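Local coordinates for photosystem II stability/assembly factor HCF136 (Cyanidioschyzon merolae, PDB 5OJ3), which is probably essential for photosystem II biogenesis, acting in the assembly of an early intermediate that includes D2 and cytochrome b559, at residues L245-I250 / G299-T304; T249-L254 / S266-S271; G270-V275 / Y283-S288; S276-G281 / N322-G327; T295-S300 / N345-E350. All blocks are in the same frame, centred on the assembly; numbering follows the deposited sequence.

Contact 1 of 5, residues L245-I250 / G299-T304; sequences LVRETI and GSDFWT
Ile250 sets CD1 over one face of the Trp303 indole, 4.0 Å from the centroid of the five-membered ring and 16° off its normal, a CH-pi contact. The branch lies across the indole at a slant, and Ile250 CG1 reaches Trp303 CD1 at 3.6 Å. Val246 meets the indole more loosely; with CG1 anti to the backbone N (chi1 -159°), that methyl packs mainly on the opposing main chain, 3.6 Å from Phe302 CA. One backbone bond joins the two segments, Glu248 N to Asp301 O at 3.2 Å. Two neighbouring blades of the beta-propeller meet here: 245-250 follows strand 243-244, the outermost of its sheet, while 299-304 leads into strand 304-307 of the next. Outside this apolar seam, Glu248 and Phe302 run side by side with carboxylate and ring planes 70° apart, and Glu248 OE1 comes 3.4 Å from Phe302 CB. Arg256 positions both, through a salt bridge to that carboxylate and a cation-pi contact with the ring. Arg247 lays its aliphatic part along Asp301, CD 3.7 Å from OD1, without its charged end touching the carboxylate. Trp303 NE1 is anchored by Gly230 O.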
# COMPACT_ATOMS: atom_id res chain seq x y z
N LEU A 245 -11.95 4.17 15.57
CA LEU A 245 -13.03 4.28 14.60
C LEU A 245 -13.87 3.01 14.47
O LEU A 245 -15.02 3.10 14.03
CB LEU A 245 -12.47 4.65 13.22
CG LEU A 245 -12.01 6.09 13.01
CD1 LEU A 245 -11.72 6.35 11.54
CD2 LEU A 245 -13.06 7.07 13.52
N VAL A 246 -13.33 1.86 14.83
CA VAL A 246 -14.00 0.57 14.66
C VAL A 246 -14.28 0.00 16.04
O VAL A 246 -13.35 -0.38 16.77
CB VAL A 246 -13.16 -0.40 13.81
CG1 VAL A 246 -14.05 -1.47 13.21
CG2 VAL A 246 -12.42 0.36 12.72
N ARG A 247 -15.56 -0.05 16.41
CA ARG A 247 -15.94 -0.60 17.70
C ARG A 247 -15.54 -2.07 17.83
O ARG A 247 -15.11 -2.51 18.89
CB ARG A 247 -17.45 -0.46 17.92
CG ARG A 247 -17.94 0.94 18.25
CD ARG A 247 -19.44 0.94 18.45
NE ARG A 247 -19.83 0.27 19.69
CZ ARG A 247 -20.45 0.87 20.70
NH1 ARG A 247 -20.76 2.15 20.62
NH2 ARG A 247 -20.76 0.18 21.79
N GLU A 248 -15.67 -2.83 16.74
CA GLU A 248 -15.63 -4.28 16.78
C GLU A 248 -14.32 -4.78 16.18
O GLU A 248 -14.00 -4.46 15.03
CB GLU A 248 -16.82 -4.88 16.03
CG GLU A 248 -17.25 -6.24 16.54
CD GLU A 248 -18.49 -6.75 15.84
OE1 GLU A 248 -18.87 -6.17 14.80
OE2 GLU A 248 -19.09 -7.73 16.33
N THR A 249 -13.58 -5.57 16.96
CA THR A 249 -12.37 -6.21 16.46
C THR A 249 -12.72 -7.23 15.38
O THR A 249 -13.85 -7.73 15.30
CB THR A 249 -11.60 -6.87 17.60
OG1 THR A 249 -12.21 -8.13 17.92
CG2 THR A 249 -11.62 -5.98 18.84
N ILE A 250 -11.74 -7.53 14.53
CA ILE A 250 -12.00 -8.37 13.36
C ILE A 250 -12.39 -9.78 13.79
O ILE A 250 -13.34 -10.36 13.25
CB ILE A 250 -10.77 -8.38 12.43
CG1 ILE A 250 -10.64 -7.02 11.73
CG2 ILE A 250 -10.88 -9.50 11.41
CD1 ILE A 250 -9.38 -6.88 10.90
N GLY A 299 -17.85 5.04 8.88
CA GLY A 299 -19.14 4.95 9.52
C GLY A 299 -19.54 3.55 9.96
O GLY A 299 -20.39 3.42 10.85
N SER A 300 -18.97 2.51 9.37
CA SER A 300 -19.32 1.16 9.77
C SER A 300 -18.54 0.75 11.00
O SER A 300 -17.39 1.15 11.20
CB SER A 300 -19.07 0.17 8.63
OG SER A 300 -17.71 0.18 8.23
N ASP A 301 -19.17 -0.08 11.83
CA ASP A 301 -18.62 -0.46 13.13
C ASP A 301 -17.70 -1.67 13.05
O ASP A 301 -17.23 -2.14 14.09
CB ASP A 301 -19.76 -0.74 14.12
CG ASP A 301 -20.54 0.51 14.46
OD1 ASP A 301 -19.91 1.53 14.81
OD2 ASP A 301 -21.79 0.47 14.39
N PHE A 302 -17.45 -2.19 11.85
CA PHE A 302 -16.64 -3.39 11.72
C PHE A 302 -16.12 -3.50 10.29
O PHE A 302 -16.71 -2.95 9.36
CB PHE A 302 -17.48 -4.63 12.08
CG PHE A 302 -18.79 -4.73 11.33
CD1 PHE A 302 -19.98 -4.36 11.92
CD2 PHE A 302 -18.81 -5.13 10.00
CE1 PHE A 302 -21.18 -4.44 11.23
CE2 PHE A 302 -20.00 -5.22 9.30
CZ PHE A 302 -21.18 -4.86 9.91
N TRP A 303 -15.01 -4.21 10.14
CA TRP A 303 -14.59 -4.62 8.81
C TRP A 303 -15.61 -5.62 8.26
O TRP A 303 -16.20 -6.41 9.00
CB TRP A 303 -13.20 -5.26 8.82
CG TRP A 303 -12.06 -4.34 9.11
CD1 TRP A 303 -11.68 -3.85 10.33
CD2 TRP A 303 -11.11 -3.83 8.17
NE1 TRP A 303 -10.57 -3.05 10.20
CE2 TRP A 303 -10.20 -3.02 8.88
CE3 TRP A 303 -10.94 -3.98 6.79
CZ2 TRP A 303 -9.14 -2.36 8.25
CZ3 TRP A 303 -9.89 -3.32 6.17
CH2 TRP A 303 -9.00 -2.52 6.90
N THR A 304 -15.81 -5.59 6.95
CA THR A 304 -16.71 -6.52 6.31
C THR A 304 -15.89 -7.59 5.61
O THR A 304 -15.04 -7.24 4.77
CB THR A 304 -17.62 -5.81 5.32
OG1 THR A 304 -18.35 -4.77 6.00
CG2 THR A 304 -18.62 -6.78 4.71

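Contact 2 of 5, residues T249-L254 / S266-S271; sequences TIDATL and SYFTGS
The Phe268 ring is met on one face by Leu254 and at its edge by Asp251. Leu254 CD1 stands 3.5 Å from the ring centroid and 15° off the normal, a CH-pi contact in which the leucine side chain approaches at about a right angle to that of the phenylalanine. At the rim, Asp251 brings its carboxylate to the CD2 and CE2 edge, OD2 in the ring plane and 3.1 Å from Phe268 CD2, with the two planes 51° apart. An acidic group suits the weakly positive hydrogens of an aromatic edge, although at this resolution the exact spacing means little. Ile250 adds CG2, 4.2 Å from Phe268 CE2. The ring reaches the helix because its CG is anti to the backbone N (chi1 -178°), extending the side chain from the loop. Both segments belong to the connection that leaves the outermost strand of one propeller blade, 243-244, and enters the innermost part of the next at strand 272-273; the contact folds this connection back on itself. Thr249 is the N-cap of helix 250-254, with OG1 accepting from Ala252 N at 3.3 Å. Asp251 lies in the first turn, where the helix end would probably favour its negative charge. Ile250 O is gripped by two donors, Leu254 N at 2.7 Å and Thr253 OG1 at 3.0 Å, the hydroxyl donating in the carbonyl plane to a lone pair of that oxygen. Around the ring, Phe292 and Ile262 pack on both Phe268 and Leu254, while Pro287 touches Phe268. Gly270 centres an inverse gamma turn.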
# COMPACT_ATOMS: atom_id res chain seq x y z
N THR A 249 -13.58 -5.57 16.96
CA THR A 249 -12.37 -6.21 16.46
C THR A 249 -12.72 -7.23 15.38
O THR A 249 -13.85 -7.73 15.30
CB THR A 249 -11.60 -6.87 17.60
OG1 THR A 249 -12.21 -8.13 17.92
CG2 THR A 249 -11.62 -5.98 18.84
N ILE A 250 -11.74 -7.53 14.53
CA ILE A 250 -12.00 -8.37 13.36
C ILE A 250 -12.39 -9.78 13.79
O ILE A 250 -13.34 -10.36 13.25
CB ILE A 250 -10.77 -8.38 12.43
CG1 ILE A 250 -10.64 -7.02 11.73
CG2 ILE A 250 -10.88 -9.50 11.41
CD1 ILE A 250 -9.38 -6.88 10.90
N ASP A 251 -11.69 -10.34 14.78
CA ASP A 251 -12.04 -11.68 15.25
C ASP A 251 -13.37 -11.70 15.99
O ASP A 251 -13.97 -12.77 16.14
CB ASP A 251 -10.94 -12.24 16.14
CG ASP A 251 -9.68 -12.57 15.36
OD1 ASP A 251 -9.13 -11.65 14.72
OD2 ASP A 251 -9.23 -13.74 15.39
N ALA A 252 -13.85 -10.54 16.46
CA ALA A 252 -15.21 -10.49 16.98
C ALA A 252 -16.23 -10.67 15.86
O ALA A 252 -17.26 -11.33 16.05
CB ALA A 252 -15.45 -9.17 17.71
N THR A 253 -15.96 -10.10 14.69
CA THR A 253 -16.86 -10.28 13.55
C THR A 253 -16.60 -11.59 12.83
O THR A 253 -17.53 -12.21 12.31
CB THR A 253 -16.72 -9.11 12.57
OG1 THR A 253 -15.65 -9.38 11.65
CG2 THR A 253 -16.41 -7.82 13.32
N LEU A 254 -15.34 -12.04 12.78
CA LEU A 254 -15.06 -13.34 12.19
C LEU A 254 -15.75 -14.46 12.96
O LEU A 254 -16.12 -15.48 12.37
CB LEU A 254 -13.55 -13.59 12.12
CG LEU A 254 -12.80 -12.83 11.03
CD1 LEU A 254 -11.33 -13.21 11.02
CD2 LEU A 254 -13.43 -13.09 9.66
N SER A 266 -9.60 -22.17 7.64
CA SER A 266 -8.45 -22.01 8.53
C SER A 266 -8.86 -21.33 9.82
O SER A 266 -9.91 -20.69 9.92
CB SER A 266 -7.34 -21.20 7.85
OG SER A 266 -6.62 -20.44 8.80
N TYR A 267 -8.00 -21.46 10.83
CA TYR A 267 -8.10 -20.63 12.02
C TYR A 267 -7.34 -19.33 11.77
O TYR A 267 -6.29 -19.33 11.12
CB TYR A 267 -7.55 -21.36 13.25
CG TYR A 267 -6.82 -20.46 14.21
CD1 TYR A 267 -7.52 -19.62 15.07
CD2 TYR A 267 -5.43 -20.44 14.26
CE1 TYR A 267 -6.86 -18.79 15.95
CE2 TYR A 267 -4.76 -19.61 15.14
CZ TYR A 267 -5.48 -18.79 15.98
OH TYR A 267 -4.81 -17.96 16.86
N PHE A 268 -7.88 -18.23 12.29
CA PHE A 268 -7.42 -16.90 11.91
C PHE A 268 -6.25 -16.46 12.78
O PHE A 268 -6.43 -16.10 13.95
CB PHE A 268 -8.56 -15.89 12.00
CG PHE A 268 -8.17 -14.50 11.59
CD1 PHE A 268 -7.85 -14.22 10.27
CD2 PHE A 268 -8.11 -13.48 12.51
CE1 PHE A 268 -7.48 -12.94 9.89
CE2 PHE A 268 -7.75 -12.19 12.13
CZ PHE A 268 -7.43 -11.93 10.82
N THR A 269 -5.05 -16.50 12.21
CA THR A 269 -3.94 -15.73 12.75
C THR A 269 -4.33 -14.25 12.75
O THR A 269 -4.67 -13.70 11.70
CB THR A 269 -2.67 -15.96 11.93
OG1 THR A 269 -2.87 -15.46 10.60
CG2 THR A 269 -2.35 -17.44 11.87
N GLY A 270 -4.27 -13.61 13.91
CA GLY A 270 -4.94 -12.34 14.06
C GLY A 270 -4.18 -11.10 13.62
O GLY A 270 -4.15 -10.11 14.35
N SER A 271 -3.58 -11.14 12.44
CA SER A 271 -3.00 -9.94 11.84
C SER A 271 -3.42 -9.84 10.38
O SER A 271 -3.84 -10.82 9.76
CB SER A 271 -1.47 -9.94 11.95
OG SER A 271 -1.05 -9.96 13.30

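Contact 3 of 5, residues G270-V275 / Y283-S288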
# COMPACT_ATOMS: atom_id res chain seq x y z
N GLY A 270 -4.27 -13.61 13.91
CA GLY A 270 -4.94 -12.34 14.06
C GLY A 270 -4.18 -11.10 13.62
O GLY A 270 -4.15 -10.11 14.35
N SER A 271 -3.58 -11.14 12.44
CA SER A 271 -3.00 -9.94 11.84
C SER A 271 -3.42 -9.84 10.38
O SER A 271 -3.84 -10.82 9.76
CB SER A 271 -1.47 -9.94 11.95
OG SER A 271 -1.05 -9.96 13.30
N ILE A 272 -3.29 -8.63 9.84
CA ILE A 272 -3.68 -8.34 8.47
C ILE A 272 -2.47 -7.83 7.69
O ILE A 272 -1.46 -7.41 8.27
CB ILE A 272 -4.85 -7.33 8.40
CG1 ILE A 272 -4.38 -5.93 8.78
CG2 ILE A 272 -6.01 -7.80 9.27
CD1 ILE A 272 -5.49 -4.91 8.84
N VAL A 273 -2.58 -7.88 6.37
CA VAL A 273 -1.47 -7.60 5.46
C VAL A 273 -2.02 -6.75 4.32
O VAL A 273 -3.21 -6.80 4.00
CB VAL A 273 -0.82 -8.91 4.94
CG1 VAL A 273 0.13 -8.67 3.77
CG2 VAL A 273 -0.12 -9.66 6.08
N SER A 274 -1.14 -5.94 3.72
CA SER A 274 -1.42 -5.26 2.46
C SER A 274 -2.64 -4.35 2.58
O SER A 274 -3.62 -4.47 1.83
CB SER A 274 -1.59 -6.26 1.32
OG SER A 274 -2.09 -5.63 0.15
N VAL A 275 -2.56 -3.44 3.53
CA VAL A 275 -3.66 -2.52 3.81
C VAL A 275 -3.40 -1.23 3.05
O VAL A 275 -2.28 -0.70 3.05
CB VAL A 275 -3.79 -2.26 5.32
CG1 VAL A 275 -5.11 -1.57 5.64
CG2 VAL A 275 -3.64 -3.56 6.09
N TYR A 283 -11.08 1.45 3.42
CA TYR A 283 -9.91 0.61 3.65
C TYR A 283 -10.13 -0.77 3.05
O TYR A 283 -11.25 -1.29 3.05
CB TYR A 283 -9.62 0.47 5.15
CG TYR A 283 -8.99 1.69 5.79
CD1 TYR A 283 -7.64 1.97 5.63
CD2 TYR A 283 -9.75 2.54 6.57
CE1 TYR A 283 -7.08 3.08 6.23
CE2 TYR A 283 -9.20 3.66 7.17
CZ TYR A 283 -7.86 3.91 7.01
OH TYR A 283 -7.30 5.02 7.60
N ILE A 284 -9.05 -1.36 2.56
CA ILE A 284 -9.05 -2.75 2.13
C ILE A 284 -7.78 -3.41 2.65
O ILE A 284 -6.72 -2.77 2.71
CB ILE A 284 -9.17 -2.90 0.60
CG1 ILE A 284 -9.52 -4.35 0.23
CG2 ILE A 284 -7.88 -2.50 -0.10
CD1 ILE A 284 -10.09 -4.50 -1.15
N ALA A 285 -7.90 -4.66 3.05
CA ALA A 285 -6.80 -5.37 3.68
C ALA A 285 -7.02 -6.86 3.47
O ALA A 285 -8.05 -7.29 2.92
CB ALA A 285 -6.70 -5.03 5.17
N ILE A 286 -6.06 -7.66 3.91
CA ILE A 286 -6.12 -9.09 3.69
C ILE A 286 -5.61 -9.79 4.94
O ILE A 286 -4.69 -9.29 5.60
CB ILE A 286 -5.31 -9.48 2.43
CG1 ILE A 286 -5.82 -10.79 1.85
CG2 ILE A 286 -3.83 -9.62 2.72
CD1 ILE A 286 -5.21 -11.05 0.54
N PRO A 287 -6.21 -10.91 5.34
CA PRO A 287 -5.64 -11.69 6.44
C PRO A 287 -4.28 -12.27 6.08
O PRO A 287 -3.93 -12.41 4.90
CB PRO A 287 -6.68 -12.80 6.66
CG PRO A 287 -7.49 -12.84 5.41
CD PRO A 287 -7.52 -11.43 4.92
N SER A 288 -3.52 -12.60 7.12
CA SER A 288 -2.14 -13.06 6.95
C SER A 288 -2.05 -14.23 5.99
O SER A 288 -1.08 -14.34 5.22
CB SER A 288 -1.55 -13.42 8.31
OG SER A 288 -1.30 -12.27 9.09
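Val273 and Ile286 form an antiparallel hydrogen-bonded pair that satisfies the backbone of both residues: Val273 N gives to Ile286 O at 2.7 Å, and Ile286 N returns a bond to Val273 O at 3.0 Å. One pair along, Ile272 faces Pro287 in a non-hydrogen-bonded position and instead makes a backbone hydrogen bond with Ser228. Ser271 O then receives two weak bonds from a single residue, one from Ser288 N and one from Ser288 OG at 3.0 Å, while Ser271 OG is paired with Ser228 OG. At Ser274 the chain turns a corner, with both backbone angles positive (59°/57°), which interrupts the regular pairing. Beyond it, Ile284 O accepts from Ser276 N and also meets the CA-H of Val275, with CA 3.3 Å from that oxygen. Tyr283 OH is held by Glu224 OE1. Val275 lies with CG1 anti to the backbone N (chi1 -167°) and CG2 anti to the carbonyl carbon, which brings both methyls up to Ala285 CB, CG2 at 3.5 Å; Ile272 CD1 is 3.9 Å from the same CB. Val273 CB meets Ile286 CG2 at 3.8 Å on the same face, beside Ile317 and Ile314, which pack on Ile286. An antiparallel hairpin, its first strand broken by a corner and its second paired on its other edge with 292-296, forms the inner half of a beta-propeller blade.

Contact 4 of 5, residues S276-G281 / N322-G327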
# COMPACT_ATOMS: atom_id res chain seq x y z
N SER A 276 -4.45 -0.72 2.42
CA SER A 276 -4.39 0.51 1.65
C SER A 276 -5.66 1.29 1.91
O SER A 276 -6.70 0.72 2.23
CB SER A 276 -4.21 0.25 0.16
OG SER A 276 -5.37 -0.33 -0.40
N ARG A 277 -5.56 2.60 1.75
CA ARG A 277 -6.68 3.50 1.97
C ARG A 277 -7.14 4.10 0.65
O ARG A 277 -6.33 4.48 -0.20
CB ARG A 277 -6.33 4.62 2.96
CG ARG A 277 -7.57 5.36 3.42
CD ARG A 277 -7.30 6.18 4.65
NE ARG A 277 -8.27 7.23 4.87
CZ ARG A 277 -8.45 8.30 4.10
NH1 ARG A 277 -7.67 8.52 3.06
NH2 ARG A 277 -9.37 9.17 4.43
N ASP A 278 -8.46 4.20 0.51
CA ASP A 278 -9.12 4.68 -0.69
C ASP A 278 -9.17 6.21 -0.67
O ASP A 278 -8.88 6.87 0.33
CB ASP A 278 -10.52 4.07 -0.73
CG ASP A 278 -11.37 4.59 -1.86
OD1 ASP A 278 -11.36 3.97 -2.94
OD2 ASP A 278 -12.06 5.61 -1.66
N VAL A 279 -9.53 6.79 -1.82
CA VAL A 279 -9.55 8.23 -1.93
C VAL A 279 -10.70 8.83 -1.13
O VAL A 279 -10.64 10.01 -0.76
CB VAL A 279 -9.61 8.63 -3.42
CG1 VAL A 279 -11.04 8.66 -3.94
CG2 VAL A 279 -8.90 9.94 -3.65
N HIS A 280 -11.74 8.05 -0.85
CA HIS A 280 -12.85 8.47 -0.01
C HIS A 280 -12.78 7.90 1.40
O HIS A 280 -13.78 7.94 2.13
CB HIS A 280 -14.19 8.09 -0.67
CG HIS A 280 -14.30 8.53 -2.10
ND1 HIS A 280 -14.21 7.66 -3.16
CD2 HIS A 280 -14.50 9.76 -2.63
CE1 HIS A 280 -14.35 8.34 -4.29
NE2 HIS A 280 -14.52 9.61 -3.99
N GLY A 281 -11.63 7.38 1.81
CA GLY A 281 -11.45 6.87 3.15
C GLY A 281 -11.82 5.42 3.36
O GLY A 281 -11.83 4.97 4.51
N ASN A 322 -6.64 3.95 -6.62
CA ASN A 322 -6.99 4.48 -5.31
C ASN A 322 -8.45 4.93 -5.23
O ASN A 322 -8.77 5.90 -4.55
CB ASN A 322 -6.06 5.63 -4.93
CG ASN A 322 -4.60 5.26 -5.05
OD1 ASN A 322 -4.21 4.12 -4.79
ND2 ASN A 322 -3.78 6.23 -5.46
N ASP A 323 -9.34 4.22 -5.90
CA ASP A 323 -10.76 4.56 -5.82
C ASP A 323 -11.59 3.29 -5.93
O ASP A 323 -11.55 2.60 -6.95
CB ASP A 323 -11.18 5.56 -6.90
CG ASP A 323 -12.61 6.05 -6.71
OD1 ASP A 323 -13.16 5.87 -5.61
OD2 ASP A 323 -13.18 6.60 -7.68
N ALA A 324 -12.35 3.00 -4.87
CA ALA A 324 -13.20 1.82 -4.85
C ALA A 324 -14.35 1.90 -5.85
O ALA A 324 -14.94 0.86 -6.17
CB ALA A 324 -13.76 1.60 -3.44
N THR A 325 -14.68 3.09 -6.36
CA THR A 325 -15.70 3.20 -7.39
C THR A 325 -15.22 2.75 -8.76
O THR A 325 -16.04 2.63 -9.68
CB THR A 325 -16.20 4.64 -7.49
OG1 THR A 325 -15.32 5.41 -8.34
CG2 THR A 325 -16.28 5.29 -6.12
N LYS A 326 -13.92 2.50 -8.93
CA LYS A 326 -13.40 1.92 -10.16
C LYS A 326 -13.04 0.44 -10.02
O LYS A 326 -12.84 -0.23 -11.04
CB LYS A 326 -12.16 2.71 -10.64
CG LYS A 326 -12.25 4.21 -10.34
CD LYS A 326 -10.98 4.98 -10.65
CE LYS A 326 -11.26 6.48 -10.89
NZ LYS A 326 -11.92 6.84 -12.17
N GLY A 327 -12.98 -0.08 -8.80
CA GLY A 327 -12.92 -1.50 -8.58
C GLY A 327 -11.74 -1.90 -7.71
O GLY A 327 -10.96 -1.07 -7.25
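Equivalent loops of adjacent propeller blades meet where Asp278 and Val279 abut Asn322 and Ala324: each segment joins the first two strands of its own sheet. The type I turn from Asp278 to Gly281 presents its start to the other loop. Val279 N donates to Asn322 O at 3.0 Å, approaching 36° above the carbonyl plane and so away from a lone pair. Asp278, with CG anti to the backbone N (chi1 174°), directs OD1 at Ala324 N; a hydrogen bond is indicated, but the modelled length is too short to trust. The second oxygen, OD2, turns back on its own chain and accepts from His280 N at 2.6 Å, closing an Asx turn, with a weak further bond from His280 ND1. The carboxylate thus shapes its own turn and probably also tethers it to the neighbouring blade. His280 lies with its ring edge toward Asp323, the ring and carboxylate planes 63° apart. Asp323 OD1 stands only 3.7 Å from Asp278 OD1, a like-charge approach that the surrounding N-H donors would be expected to ease. The other oxygen, Asp323 OD2, accepts from Thr325 OG1, which stands above the carboxylate plane. Phe319 of strand 314-319 packs on both Asp278 and Ala324; Leu346, in the loop between strands 336-340 and 354-356, touches Ala324, and Arg277 reaches strand 212-219 of the preceding blade.

Contact 5 of 5, residues T295-S300 / N345-E350; sequences TWVPGS and NLNSTE
Val297 and Leu346 supply the apolar part, their side chains meeting at a slant with Val297 CG1 3.8 Å from Leu346 CD1. Lying anti to the carbonyl carbon (chi1 -44°), CG1 is sent to Leu346, while CG2, between the backbone N and that carbon, faces the Asn347 amide coming from the opposite direction; OD1 is the amide atom nearest CG2, with ND2 farther off at 3.8 Å. Ser300 CB borders the same amide, 4.0 Å from ND2. Polar contact between the segments is sparse: Thr295 OG1 lies 2.9 Å from Leu346 O, and that hydroxyl is hydrogen-bonded to His306 NE2. Most of the polar bonding is internal to each loop and fixes its shape. In 295-300, a type II turn runs from Val297 to Ser300, with Gly299 supplying the positive phi (94°). Val297 O is gripped twice by Ser300, through its backbone N and through OG at 2.8 Å, the hydroxyl lying in the carbonyl plane. Trp296 NE1 donates to Ser300 O at 2.8 Å from 41° above that carbonyl's plane, so the indole braces the turn. In 345-350, a type I turn from Asn345 to Ser348 is reinforced by an Asx turn, Asn347 N to Asn345 OD1 at 3.1 Å. Both loops connect the third and fourth strands of their sheets, as corresponding outer loops on successive blades of a seven-bladed beta-propeller.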
# COMPACT_ATOMS: atom_id res chain seq x y z
N THR A 295 -12.69 -5.26 4.14
CA THR A 295 -12.86 -3.87 3.76
C THR A 295 -13.52 -3.12 4.91
O THR A 295 -14.22 -3.70 5.74
CB THR A 295 -13.71 -3.70 2.50
OG1 THR A 295 -15.07 -4.06 2.78
CG2 THR A 295 -13.18 -4.55 1.35
N TRP A 296 -13.29 -1.81 4.94
CA TRP A 296 -13.92 -0.92 5.90
C TRP A 296 -14.22 0.40 5.21
O TRP A 296 -13.32 1.02 4.64
CB TRP A 296 -13.03 -0.68 7.13
CG TRP A 296 -13.70 0.14 8.20
CD1 TRP A 296 -14.56 -0.31 9.16
CD2 TRP A 296 -13.59 1.56 8.39
NE1 TRP A 296 -14.97 0.74 9.95
CE2 TRP A 296 -14.39 1.89 9.49
CE3 TRP A 296 -12.88 2.57 7.73
CZ2 TRP A 296 -14.51 3.20 9.96
CZ3 TRP A 296 -13.00 3.87 8.20
CH2 TRP A 296 -13.81 4.17 9.30
N VAL A 297 -15.48 0.83 5.27
CA VAL A 297 -15.87 2.13 4.75
C VAL A 297 -16.25 3.00 5.95
O VAL A 297 -16.73 2.47 6.96
CB VAL A 297 -17.01 2.02 3.72
CG1 VAL A 297 -16.76 0.85 2.77
CG2 VAL A 297 -18.36 1.89 4.41
N PRO A 298 -15.98 4.30 5.90
CA PRO A 298 -16.27 5.16 7.06
C PRO A 298 -17.70 5.01 7.56
O PRO A 298 -18.64 4.84 6.78
CB PRO A 298 -16.02 6.57 6.51
CG PRO A 298 -14.98 6.37 5.46
CD PRO A 298 -15.29 5.04 4.83
N GLY A 299 -17.85 5.04 8.88
CA GLY A 299 -19.14 4.95 9.52
C GLY A 299 -19.54 3.55 9.96
O GLY A 299 -20.39 3.42 10.85
N SER A 300 -18.97 2.51 9.37
CA SER A 300 -19.32 1.16 9.77
C SER A 300 -18.54 0.75 11.00
O SER A 300 -17.39 1.15 11.20
CB SER A 300 -19.07 0.17 8.63
OG SER A 300 -17.71 0.18 8.23
N ASN A 345 -20.26 -2.49 -3.89
CA ASN A 345 -20.68 -2.12 -2.54
C ASN A 345 -19.81 -2.89 -1.56
O ASN A 345 -20.03 -4.09 -1.34
CB ASN A 345 -22.16 -2.41 -2.34
CG ASN A 345 -22.70 -1.83 -1.05
OD1 ASN A 345 -21.95 -1.36 -0.20
ND2 ASN A 345 -24.02 -1.88 -0.89
N LEU A 346 -18.84 -2.22 -0.95
CA LEU A 346 -17.93 -2.89 -0.02
C LEU A 346 -18.59 -3.24 1.31
O LEU A 346 -17.93 -3.86 2.15
CB LEU A 346 -16.70 -2.02 0.25
CG LEU A 346 -16.04 -1.30 -0.92
CD1 LEU A 346 -15.09 -0.23 -0.41
CD2 LEU A 346 -15.29 -2.29 -1.80
N ASN A 347 -19.85 -2.86 1.53
CA ASN A 347 -20.59 -3.31 2.70
C ASN A 347 -21.47 -4.51 2.42
O ASN A 347 -21.93 -5.16 3.37
CB ASN A 347 -21.46 -2.18 3.25
CG ASN A 347 -20.64 -1.10 3.92
OD1 ASN A 347 -20.55 0.02 3.41
ND2 ASN A 347 -20.05 -1.42 5.06
N SER A 348 -21.72 -4.82 1.15
CA SER A 348 -22.58 -5.94 0.81
C SER A 348 -21.84 -7.26 1.03
O SER A 348 -20.67 -7.40 0.66
CB SER A 348 -23.04 -5.83 -0.65
OG SER A 348 -23.97 -6.85 -0.97
N THR A 349 -22.53 -8.21 1.65
CA THR A 349 -21.98 -9.53 1.93
C THR A 349 -22.12 -10.48 0.75
O THR A 349 -21.76 -11.66 0.87
CB THR A 349 -22.66 -10.13 3.17
OG1 THR A 349 -22.36 -11.53 3.25
CG2 THR A 349 -24.15 -9.93 3.10
N GLU A 350 -22.62 -9.99 -0.38
CA GLU A 350 -22.93 -10.82 -1.54
C GLU A 350 -21.65 -10.91 -2.37
O GLU A 350 -21.21 -9.91 -2.95
CB GLU A 350 -24.07 -10.20 -2.35
CG GLU A 350 -25.48 -10.35 -1.75
CD GLU A 350 -25.91 -11.79 -1.46
OE1 GLU A 350 -25.42 -12.72 -2.13
OE2 GLU A 350 -26.77 -11.97 -0.57

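Four of the contacts involve the blade of residues 272-307, and contact 2 lies in the connection leading into it. Contact 3 is internal to that blade, nearest the protein's centre, and is the only one ruled by strand pairing. Contacts 1, 4 and 5 join the blade to its neighbours: contact 1 toward the preceding blade, contacts 4 and 5 toward the following one, where Ala324 and Leu346 touch. Their chemistry differs: an indole seam in contact 1, a backbone bond and a probable carboxylate bond between loops in contact 4, sparse valine and leucine packing in contact 5. Contact 2, though peripheral, is well buried, and shares Ile250 with contact 1 and Ser271 with contact 3.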